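Mypaa.01249.c (Mycobacterium paratuberculosis, PDB 3RD5) probably acts as an oxidoreductase of the short-chain dehydrogenase/reductase family, although its substrate and physiological role remain uncharacterised. Local coordinates at residues A[160-163]-A[164-167]; A[102-105]-A[106-110]; A[33-36]-A[37-40]; A[228-231]-A[232-236]. All coordinates share one frame; numbering follows the deposited sequence.

Interaction 1 (A[160-163]-A[164-167]); sequences SPWL and AYSQ
Trp162 and Tyr165 lie side by side in the first turns of helix 161-185, pointing the same way, where the short-chain dehydrogenase/reductase sequence motif YxxxK begins with Tyr165. Their rings are almost perpendicular: the six-membered ring of Trp162 and the tyrosine ring make 87°, with centroids 5.9 Å apart. The approach is oblique, and it is the outer corner of the indole that touches, Trp162 CZ3 coming 3.9 Å from Tyr165 CD2. Different first torsions produce this pairing. In Trp162, CG is anti to the carbonyl carbon (chi1 -79°), whereas in Tyr165 it is anti to the backbone N (chi1 -170°), and so the two aromatic groups leave successive turns along neighbouring paths.

Beneath them the backbone is regular. Tyr165 N donates to Pro161 O at 3.1 Å, and Ser166 N donates to Trp162 O at 2.9 Å. The helix start is closed by Ser160 in the N-cap position, which holds the turn from both of its oxygens: its carbonyl O takes Ala164 N at 2.8 Å, while the side chain bonds to the turn's third amide. Ser166 turns its hydroxyl to Ala141 O, tying the helix to the loop after strand 133-137. The tyrosine side chain packs against Gln111 and Asn115 of helix 110-126 and against Ala141. By analogy with relatives, Tyr165 is probably the catalytic tyrosine; Trp162 packs beside it and also touches Ala98. The capping bond itself is nearly straight, Leu163 N reaching Ser160 OG at 3.0 Å.

Interaction 2 (A[102-105]-A[106-110]); sequences ALTV and DGFES
Thr104 OG1 is gripped from three directions at the turn of a small hairpin: Phe108 N donates to it at 3.1 Å, Asp106 N makes a weak bond, and a water lies 2.7 Å away. The hairpin is of the type I turn plus G1 bulge kind, its turn running from Thr104 to Gly107 and Gly107 taking the bulge position with positive phi. Two backbone bonds define it. Thr104 N donates to Phe108 O at 2.8 Å, in the carbonyl plane, and Gly107 N closes the turn on Thr104 O at 2.9 Å, arriving 63° out of that carbonyl's plane. Beyond the turn a single bridge pairs Leu103 with Glu109.

The threonine hydroxyl sits between the backbone N and the carbonyl carbon (chi1 72°), which turns it inward over the amides of the turn while CG2 lies against Phe108 O. The Phe108 ring leads away from the turn, meeting Thr104 OG1 obliquely, and Asp106 CB lies over one of its faces, toward the rim. The water on Thr104 OG1 donates to Asp106 OD2, and that carboxylate oxygen also accepts from Leu74 N, linking the turn to the start of helix 74-82.

At the other end the hairpin runs directly into helix 110-126. Glu109 is its N-cap residue, with OE1 taking Ile112 N and OE2 taking Gln111 N, while its backbone N reaches Asn153 OD1. A second water joins this cap to the other arm: it accepts weakly from Ala102 N, and lies 2.8 Å from Glu109 OE2 and 2.7 Å from Ser110 OG.

Interaction 3 (A[33-36]-A[37-40]); sequences AREL and ARRG
Glu35 CG stands anti to the carbonyl carbon (chi1 -64°) and its chain folds again at chi2 (-71°), while Arg38 starts anti to the backbone N and bends only at chi3 (54°); together these turns bring carboxylate and guanidinium alongside one another on the last turn of helix 27-38. Arg38 grips the glutamate side-on with two nitrogens converging on one oxygen: NH2 is 2.7 Å and NE 2.8 Å from Glu35 OE1, which lies near the guanidinium plane at its edge. The modelled arginine is one of two conformers, so this grip is probably not permanent.

The other carboxylate oxygen is held by the residue just before it. Arg34 NH2 lies 2.9 Å from Glu35 OE2 and approaches on the anti side along an almost straight bond; the same nitrogen also bridges to Asp229.

The helix belongs to the beta-alpha-beta unit of strands 18-22 and 42-47, part of the family's nucleotide-binding fold, and Leu36 packs against Val19 on its sheet side. It ends in a Schellman motif: Gly40 N, in a residue with positive phi, donates to Ala37 O at 3.0 Å, and Ala41 N returns to Leu36 O. Arg39 N makes only weak bonds to Glu35 O and Leu36 O.

With an arginine on each carboxylate oxygen, Glu35 probably stays ionised and serves as the shared anion of the network.

Interaction 4 (A[228-231]-A[232-236]); sequences ADFG and ARQTL
Gln234 NE2 sits over one face of the Phe230 ring, 3.7 Å above its plane and offset toward the rim, and from there donates to the backbone of the same residue, Phe230 O, at 3.0 Å. The amide is inclined 50° to the ring. Arg233 approaches the phenylalanine too, its NH1 lying 3.7 Å from Phe230 CE1, while Phe230 CD1 rests over one face of the guanidinium; the two flat groups are steeply inclined, at 71°.

These approaches depend on how the chains fold. Phe230 CG is anti to the backbone N, and the ring stands out from the helix, roughly across its axis, and Gln234 doubles back through chi1 -42° and a bend at chi2, bringing its amide to the carbonyl that precedes it by one turn. That carbonyl is thus served by a side chain, while Gln234 N bonds one residue nearer, to Gly231 O at 3.2 Å. Gly231 O also accepts from a water, at 3.0 Å, which in turn lies 2.9 Å from Thr235 OG1; Thr235 N itself stays 3.7 Å from Gly231 O. The helix is therefore locally opened, with glutamine and water filling in for the usual backbone bonds.

Farther out, Gln234 OE1 bonds to Thr259 OG1, and Pro251 packs against both Phe230 and Gln234. Arg233 leans on Trp6 and Thr7, and Ala232 meets Val31 and Thr32 of helix 27-38. The arrangement places helix 226-240 as one of the helices layered on the largely parallel sheet of a Rossmann-type fold.

How the interactions relate
The four contacts form two neighbouring pairs. Interactions 1 and 2, with centres 15 Å apart, meet where Ala164 CB lies 3.9 Å from Glu109 OE2, so the hairpin that caps helix 110-126 adjoins the start of the helix carrying the probable catalytic tyrosine. Interactions 3 and 4 are 13 Å apart between centres and join adjacent helices: Arg34 NH2 bridges to Asp229 OD1 at 3.0 Å, and Leu36 CG packs on Leu236 CD2 at 3.6 Å. The salt-bridge network of 33-40 thereby extends onto 228-236. Between the pairs, interactions 1 and 4 approach to about 11 Å at their nearest atoms, whereas the centres of interactions 2 and 3 are 33 Å apart.

Interaction 1 (A[160-163]-A[164-167])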
loop_
_atom_site.group_PDB
_atom_site.type_symbol
_atom_site.label_atom_id
_atom_site.label_comp_id
_atom_site.label_asym_id
_atom_site.label_seq_id
_atom_site.Cartn_x
_atom_site.Cartn_y
_atom_site.Cartn_z
ATOM N N SER A 160 -2.137 -2.366 21.933
ATOM C CA SER A 160 -2.235 -3.745 21.486
ATOM C C SER A 160 -1.442 -3.861 20.182
ATOM O O SER A 160 -1.853 -3.235 19.171
ATOM C CB SER A 160 -3.685 -4.097 21.243
ATOM O OG SER A 160 -3.757 -5.324 20.469
ATOM N N PRO A 161 -0.346 -4.640 20.139
ATOM C CA PRO A 161 0.382 -4.782 18.880
ATOM C C PRO A 161 -0.526 -5.190 17.693
ATOM O O PRO A 161 -0.414 -4.629 16.598
ATOM C CB PRO A 161 1.452 -5.818 19.181
ATOM C CG PRO A 161 1.714 -5.603 20.660
ATOM C CD PRO A 161 0.388 -5.286 21.261
ATOM N N TRP A 162 -1.382 -6.180 17.899
ATOM C CA TRP A 162 -2.236 -6.664 16.807
ATOM C C TRP A 162 -3.366 -5.713 16.509
ATOM O O TRP A 162 -3.681 -5.501 15.310
ATOM C CB TRP A 162 -2.742 -8.106 17.056
ATOM C CG TRP A 162 -1.691 -9.108 16.746
ATOM C CD1 TRP A 162 -0.890 -9.796 17.637
ATOM C CD2 TRP A 162 -1.230 -9.453 15.443
ATOM N NE1 TRP A 162 -0.004 -10.567 16.940
ATOM C CE2 TRP A 162 -0.198 -10.387 15.592
ATOM C CE3 TRP A 162 -1.636 -9.085 14.149
ATOM C CZ2 TRP A 162 0.476 -10.937 14.468
ATOM C CZ3 TRP A 162 -0.970 -9.646 13.042
ATOM C CH2 TRP A 162 0.065 -10.571 13.240
ATOM N N LEU A 163 -4.028 -5.116 17.501
ATOM C CA LEU A 163 -5.104 -4.172 17.180
ATOM C C LEU A 163 -4.571 -2.862 16.558
ATOM O O LEU A 163 -5.267 -2.207 15.779
ATOM C CB LEU A 163 -6.083 -3.928 18.347
ATOM C CG LEU A 163 -6.994 -5.099 18.697
ATOM C CD1 LEU A 163 -7.742 -4.793 20.031
ATOM C CD2 LEU A 163 -7.997 -5.394 17.573
ATOM N N ALA A 164 -3.335 -2.497 16.870
ATOM C CA ALA A 164 -2.684 -1.368 16.186
ATOM C C ALA A 164 -2.400 -1.709 14.718
ATOM O O ALA A 164 -2.610 -0.869 13.821
ATOM C CB ALA A 164 -1.404 -0.917 16.941
ATOM N N TYR A 165 -1.953 -2.939 14.450
ATOM C CA TYR A 165 -1.883 -3.442 13.066
ATOM C C TYR A 165 -3.254 -3.332 12.388
ATOM O O TYR A 165 -3.391 -2.778 11.294
ATOM C CB TYR A 165 -1.359 -4.872 13.008
ATOM C CG TYR A 165 -1.037 -5.335 11.592
ATOM C CD1 TYR A 165 -0.133 -4.633 10.784
ATOM C CD2 TYR A 165 -1.674 -6.425 11.044
ATOM C CE1 TYR A 165 0.145 -5.043 9.496
ATOM C CE2 TYR A 165 -1.405 -6.836 9.773
ATOM C CZ TYR A 165 -0.486 -6.153 9.005
ATOM O OH TYR A 165 -0.261 -6.576 7.686
ATOM N N SER A 166 -4.265 -3.868 13.034
ATOM C CA SER A 166 -5.606 -3.898 12.474
ATOM C C SER A 166 -6.144 -2.512 12.185
ATOM O O SER A 166 -6.790 -2.275 11.137
ATOM C CB SER A 166 -6.561 -4.637 13.404
ATOM O OG SER A 166 -6.217 -6.015 13.550
ATOM N N GLN A 167 -5.886 -1.529 13.072
ATOM C CA GLN A 167 -6.334 -0.173 12.798
ATOM C C GLN A 167 -5.711 0.322 11.495
ATOM O O GLN A 167 -6.379 0.960 10.674
ATOM C CB GLN A 167 -6.006 0.813 13.957
ATOM C CG GLN A 167 -6.598 2.194 13.722
ATOM C CD GLN A 167 -6.216 3.256 14.760
ATOM O OE1 GLN A 167 -7.113 3.935 15.296
ATOM N NE2 GLN A 167 -4.920 3.517 14.922
#

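Interaction 2 (A[102-105]-A[106-110])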
loop_
_atom_site.group_PDB
_atom_site.type_symbol
_atom_site.label_atom_id
_atom_site.label_comp_id
_atom_site.label_asym_id
_atom_site.label_seq_id
_atom_site.Cartn_x
_atom_site.Cartn_y
_atom_site.Cartn_z
ATOM N N ALA A 102 5.891 2.306 19.628
ATOM C CA ALA A 102 6.957 3.216 19.240
ATOM C C ALA A 102 6.389 4.342 18.427
ATOM O O ALA A 102 5.333 4.198 17.818
ATOM C CB ALA A 102 8.050 2.463 18.439
ATOM N N LEU A 103 7.091 5.473 18.435
ATOM C CA LEU A 103 6.681 6.655 17.705
ATOM C C LEU A 103 7.640 6.956 16.574
ATOM O O LEU A 103 8.869 6.749 16.667
ATOM C CB LEU A 103 6.623 7.842 18.668
ATOM C CG LEU A 103 5.575 7.780 19.769
ATOM C CD1 LEU A 103 5.618 9.100 20.598
ATOM C CD2 LEU A 103 4.165 7.458 19.289
ATOM N N THR A 104 7.084 7.499 15.508
ATOM C CA THR A 104 7.876 7.970 14.371
ATOM C C THR A 104 8.480 9.347 14.695
ATOM O O THR A 104 8.157 9.956 15.689
ATOM C CB THR A 104 7.001 8.046 13.092
ATOM O OG1 THR A 104 6.068 9.155 13.196
ATOM C CG2 THR A 104 6.262 6.789 12.821
ATOM N N VAL A 105 9.304 9.834 13.753
ATOM C CA VAL A 105 9.893 11.166 13.796
ATOM C C VAL A 105 8.807 12.241 14.025
ATOM O O VAL A 105 9.000 13.270 14.722
ATOM C CB VAL A 105 10.639 11.441 12.418
ATOM C CG1 VAL A 105 11.188 12.826 12.386
ATOM C CG2 VAL A 105 11.746 10.362 12.173
ATOM N N ASP A 106 7.661 12.015 13.384
ATOM C CA ASP A 106 6.540 12.946 13.423
ATOM C C ASP A 106 5.553 12.741 14.582
ATOM O O ASP A 106 4.539 13.444 14.679
ATOM C CB ASP A 106 5.825 12.892 12.052
ATOM C CG ASP A 106 6.790 13.197 10.906
ATOM O OD1 ASP A 106 7.239 14.373 10.833
ATOM O OD2 ASP A 106 7.143 12.261 10.163
ATOM N N GLY A 107 5.871 11.796 15.453
ATOM C CA GLY A 107 5.056 11.516 16.634
ATOM C C GLY A 107 3.899 10.594 16.443
ATOM O O GLY A 107 2.996 10.517 17.295
ATOM N N PHE A 108 3.910 9.857 15.332
ATOM C CA PHE A 108 2.822 8.935 15.071
ATOM C C PHE A 108 3.134 7.565 15.683
ATOM O O PHE A 108 4.283 7.142 15.718
ATOM C CB PHE A 108 2.586 8.722 13.566
ATOM C CG PHE A 108 2.440 9.982 12.748
ATOM C CD1 PHE A 108 1.774 11.109 13.233
ATOM C CD2 PHE A 108 2.881 9.993 11.428
ATOM C CE1 PHE A 108 1.644 12.221 12.434
ATOM C CE2 PHE A 108 2.707 11.130 10.614
ATOM C CZ PHE A 108 2.115 12.237 11.160
ATOM N N GLU A 109 2.112 6.829 16.126
ATOM C CA GLU A 109 2.300 5.415 16.485
ATOM C C GLU A 109 2.850 4.713 15.235
ATOM O O GLU A 109 2.432 5.007 14.102
ATOM C CB GLU A 109 0.996 4.806 17.005
ATOM C CG GLU A 109 1.061 3.344 17.399
ATOM C CD GLU A 109 0.930 2.371 16.212
ATOM O OE1 GLU A 109 0.098 2.664 15.322
ATOM O OE2 GLU A 109 1.657 1.342 16.165
ATOM N N SER A 110 3.807 3.814 15.415
ATOM C CA SER A 110 4.582 3.389 14.239
ATOM C C SER A 110 3.803 2.622 13.173
ATOM O O SER A 110 4.099 2.763 11.988
ATOM C CB SER A 110 5.876 2.655 14.636
ATOM O OG SER A 110 5.619 1.349 15.138
HETATM O O HOH W 1 4.172 1.108 17.386
HETATM O O HOH W 2 6.080 9.708 10.576
#

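Interaction 3 (A[33-36]-A[37-40])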
loop_
_atom_site.group_PDB
_atom_site.type_symbol
_atom_site.label_atom_id
_atom_site.label_comp_id
_atom_site.label_asym_id
_atom_site.label_seq_id
_atom_site.Cartn_x
_atom_site.Cartn_y
_atom_site.Cartn_z
ATOM N N ALA A 33 8.151 -6.582 -7.290
ATOM C CA ALA A 33 9.104 -5.886 -8.161
ATOM C C ALA A 33 9.672 -6.797 -9.220
ATOM O O ALA A 33 9.729 -6.421 -10.407
ATOM C CB ALA A 33 10.230 -5.280 -7.321
ATOM N N ARG A 34 10.101 -7.985 -8.799
ATOM C CA ARG A 34 10.738 -8.965 -9.700
ATOM C C ARG A 34 9.808 -9.290 -10.869
ATOM O O ARG A 34 10.242 -9.330 -12.041
ATOM C CB ARG A 34 11.131 -10.236 -8.917
ATOM C CG ARG A 34 11.849 -11.285 -9.721
ATOM C CD ARG A 34 11.928 -12.599 -8.933
ATOM N NE ARG A 34 10.629 -13.309 -8.948
ATOM C CZ ARG A 34 10.240 -14.229 -8.061
ATOM N NH1 ARG A 34 11.004 -14.573 -7.015
ATOM N NH2 ARG A 34 9.079 -14.823 -8.239
ATOM N N GLU A 35 8.534 -9.590 -10.585
ATOM C CA GLU A 35 7.621 -10.027 -11.634
ATOM C C GLU A 35 7.267 -8.880 -12.575
ATOM O O GLU A 35 7.172 -9.074 -13.790
ATOM C CB GLU A 35 6.355 -10.638 -11.040
ATOM C CG GLU A 35 6.585 -11.915 -10.242
ATOM C CD GLU A 35 6.948 -13.134 -11.085
ATOM O OE1 GLU A 35 6.752 -13.140 -12.298
ATOM O OE2 GLU A 35 7.363 -14.159 -10.484
ATOM N N LEU A 36 7.073 -7.676 -12.047
ATOM C CA LEU A 36 6.807 -6.557 -12.944
ATOM C C LEU A 36 8.020 -6.206 -13.828
ATOM O O LEU A 36 7.886 -5.918 -15.038
ATOM C CB LEU A 36 6.361 -5.323 -12.143
ATOM C CG LEU A 36 5.024 -5.517 -11.464
ATOM C CD1 LEU A 36 4.778 -4.404 -10.436
ATOM C CD2 LEU A 36 3.891 -5.559 -12.529
ATOM N N ALA A 37 9.224 -6.247 -13.260
ATOM C CA ALA A 37 10.422 -5.993 -14.041
ATOM C C ALA A 37 10.608 -7.059 -15.146
ATOM O O ALA A 37 11.066 -6.743 -16.241
ATOM C CB ALA A 37 11.681 -5.928 -13.114
ATOM N N ARG A 38 10.295 -8.316 -14.840
ATOM C CA ARG A 38 10.391 -9.405 -15.843
ATOM C C ARG A 38 9.471 -9.135 -17.048
ATOM O O ARG A 38 9.748 -9.618 -18.153
ATOM C CB ARG A 38 10.047 -10.764 -15.185
ATOM C CG ARG A 38 9.998 -11.984 -16.091
ATOM C CD ARG A 38 9.409 -13.280 -15.436
ATOM N NE ARG A 38 8.055 -13.134 -14.817
ATOM C CZ ARG A 38 6.892 -13.290 -15.473
ATOM N NH1 ARG A 38 6.887 -13.582 -16.778
ATOM N NH2 ARG A 38 5.728 -13.107 -14.826
ATOM N N ARG A 39 8.388 -8.380 -16.812
ATOM C CA ARG A 39 7.423 -8.009 -17.857
ATOM C C ARG A 39 7.709 -6.639 -18.475
ATOM O O ARG A 39 6.875 -6.113 -19.219
ATOM C CB ARG A 39 5.999 -8.119 -17.337
ATOM C CG ARG A 39 5.609 -9.568 -16.900
ATOM C CD ARG A 39 5.732 -10.566 -17.946
ATOM N NE ARG A 39 4.678 -10.426 -18.933
ATOM C CZ ARG A 39 4.780 -10.670 -20.233
ATOM N NH1 ARG A 39 5.932 -11.075 -20.799
ATOM N NH2 ARG A 39 3.707 -10.508 -20.989
ATOM N N GLY A 40 8.900 -6.092 -18.227
ATOM C CA GLY A 40 9.357 -4.884 -18.891
ATOM C C GLY A 40 9.129 -3.580 -18.168
ATOM O O GLY A 40 9.442 -2.513 -18.721
#

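Interaction 4 (A[228-231]-A[232-236])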
loop_
_atom_site.group_PDB
_atom_site.type_symbol
_atom_site.label_atom_id
_atom_site.label_comp_id
_atom_site.label_asym_id
_atom_site.label_seq_id
_atom_site.Cartn_x
_atom_site.Cartn_y
_atom_site.Cartn_z
ATOM N N ALA A 228 6.012 -15.498 -0.245
ATOM C CA ALA A 228 6.132 -14.249 -0.950
ATOM C C ALA A 228 5.484 -14.351 -2.324
ATOM O O ALA A 228 4.826 -13.392 -2.741
ATOM C CB ALA A 228 7.612 -13.836 -1.060
ATOM N N ASP A 229 5.674 -15.443 -3.057
ATOM C CA ASP A 229 4.998 -15.579 -4.349
ATOM C C ASP A 229 3.479 -15.515 -4.223
ATOM O O ASP A 229 2.787 -14.843 -5.017
ATOM C CB ASP A 229 5.355 -16.870 -5.109
ATOM C CG ASP A 229 6.778 -16.939 -5.618
ATOM O OD1 ASP A 229 7.307 -15.968 -6.175
ATOM O OD2 ASP A 229 7.326 -18.076 -5.561
ATOM N N PHE A 230 2.919 -16.238 -3.262
ATOM C CA PHE A 230 1.480 -16.277 -3.086
ATOM C C PHE A 230 0.920 -14.892 -2.726
ATOM O O PHE A 230 -0.092 -14.421 -3.281
ATOM C CB PHE A 230 1.074 -17.310 -2.020
ATOM C CG PHE A 230 -0.410 -17.477 -1.903
ATOM C CD1 PHE A 230 -1.121 -18.224 -2.838
ATOM C CD2 PHE A 230 -1.132 -16.824 -0.922
ATOM C CE1 PHE A 230 -2.504 -18.347 -2.727
ATOM C CE2 PHE A 230 -2.507 -16.935 -0.844
ATOM C CZ PHE A 230 -3.185 -17.660 -1.735
ATOM N N GLY A 231 1.590 -14.200 -1.816
ATOM C CA GLY A 231 1.132 -12.887 -1.445
ATOM C C GLY A 231 1.240 -11.875 -2.568
ATOM O O GLY A 231 0.333 -11.056 -2.808
ATOM N N ALA A 232 2.367 -11.919 -3.287
ATOM C CA ALA A 232 2.614 -10.955 -4.364
ATOM C C ALA A 232 1.610 -11.124 -5.477
ATOM O O ALA A 232 1.267 -10.153 -6.172
ATOM C CB ALA A 232 4.060 -11.091 -4.907
ATOM N N ARG A 233 1.162 -12.357 -5.700
ATOM C CA ARG A 233 0.174 -12.640 -6.736
ATOM C C ARG A 233 -1.032 -11.716 -6.651
ATOM O O ARG A 233 -1.574 -11.246 -7.641
ATOM C CB ARG A 233 -0.269 -14.090 -6.635
ATOM C CG ARG A 233 -1.302 -14.547 -7.666
ATOM C CD ARG A 233 -1.861 -15.936 -7.346
ATOM N NE ARG A 233 -0.823 -16.937 -7.403
ATOM C CZ ARG A 233 -0.982 -18.176 -6.950
ATOM N NH1 ARG A 233 -2.109 -18.519 -6.359
ATOM N NH2 ARG A 233 0.022 -19.044 -7.040
ATOM N N GLN A 234 -1.465 -11.496 -5.414
ATOM C CA GLN A 234 -2.678 -10.725 -5.164
ATOM C C GLN A 234 -2.462 -9.274 -5.606
ATOM O O GLN A 234 -3.301 -8.672 -6.308
ATOM C CB GLN A 234 -3.081 -10.833 -3.695
ATOM C CG GLN A 234 -2.978 -12.219 -3.035
ATOM C CD GLN A 234 -3.651 -13.339 -3.777
ATOM O OE1 GLN A 234 -4.743 -13.145 -4.355
ATOM N NE2 GLN A 234 -3.021 -14.549 -3.744
ATOM N N THR A 235 -1.350 -8.693 -5.177
ATOM C CA THR A 235 -0.984 -7.337 -5.582
ATOM C C THR A 235 -0.826 -7.215 -7.102
ATOM O O THR A 235 -1.274 -6.245 -7.703
ATOM C CB THR A 235 0.307 -6.901 -4.916
ATOM O OG1 THR A 235 0.189 -7.020 -3.496
ATOM C CG2 THR A 235 0.661 -5.461 -5.261
ATOM N N LEU A 236 -0.184 -8.214 -7.699
ATOM C CA LEU A 236 0.087 -8.197 -9.140
ATOM C C LEU A 236 -1.198 -8.215 -9.977
ATOM O O LEU A 236 -1.290 -7.585 -11.020
ATOM C CB LEU A 236 1.035 -9.358 -9.496
ATOM C CG LEU A 236 2.483 -9.211 -8.994
ATOM C CD1 LEU A 236 3.264 -10.555 -9.069
ATOM C CD2 LEU A 236 3.216 -8.083 -9.748
HETATM O O HOH W 3 -1.007 -8.764 -1.514
#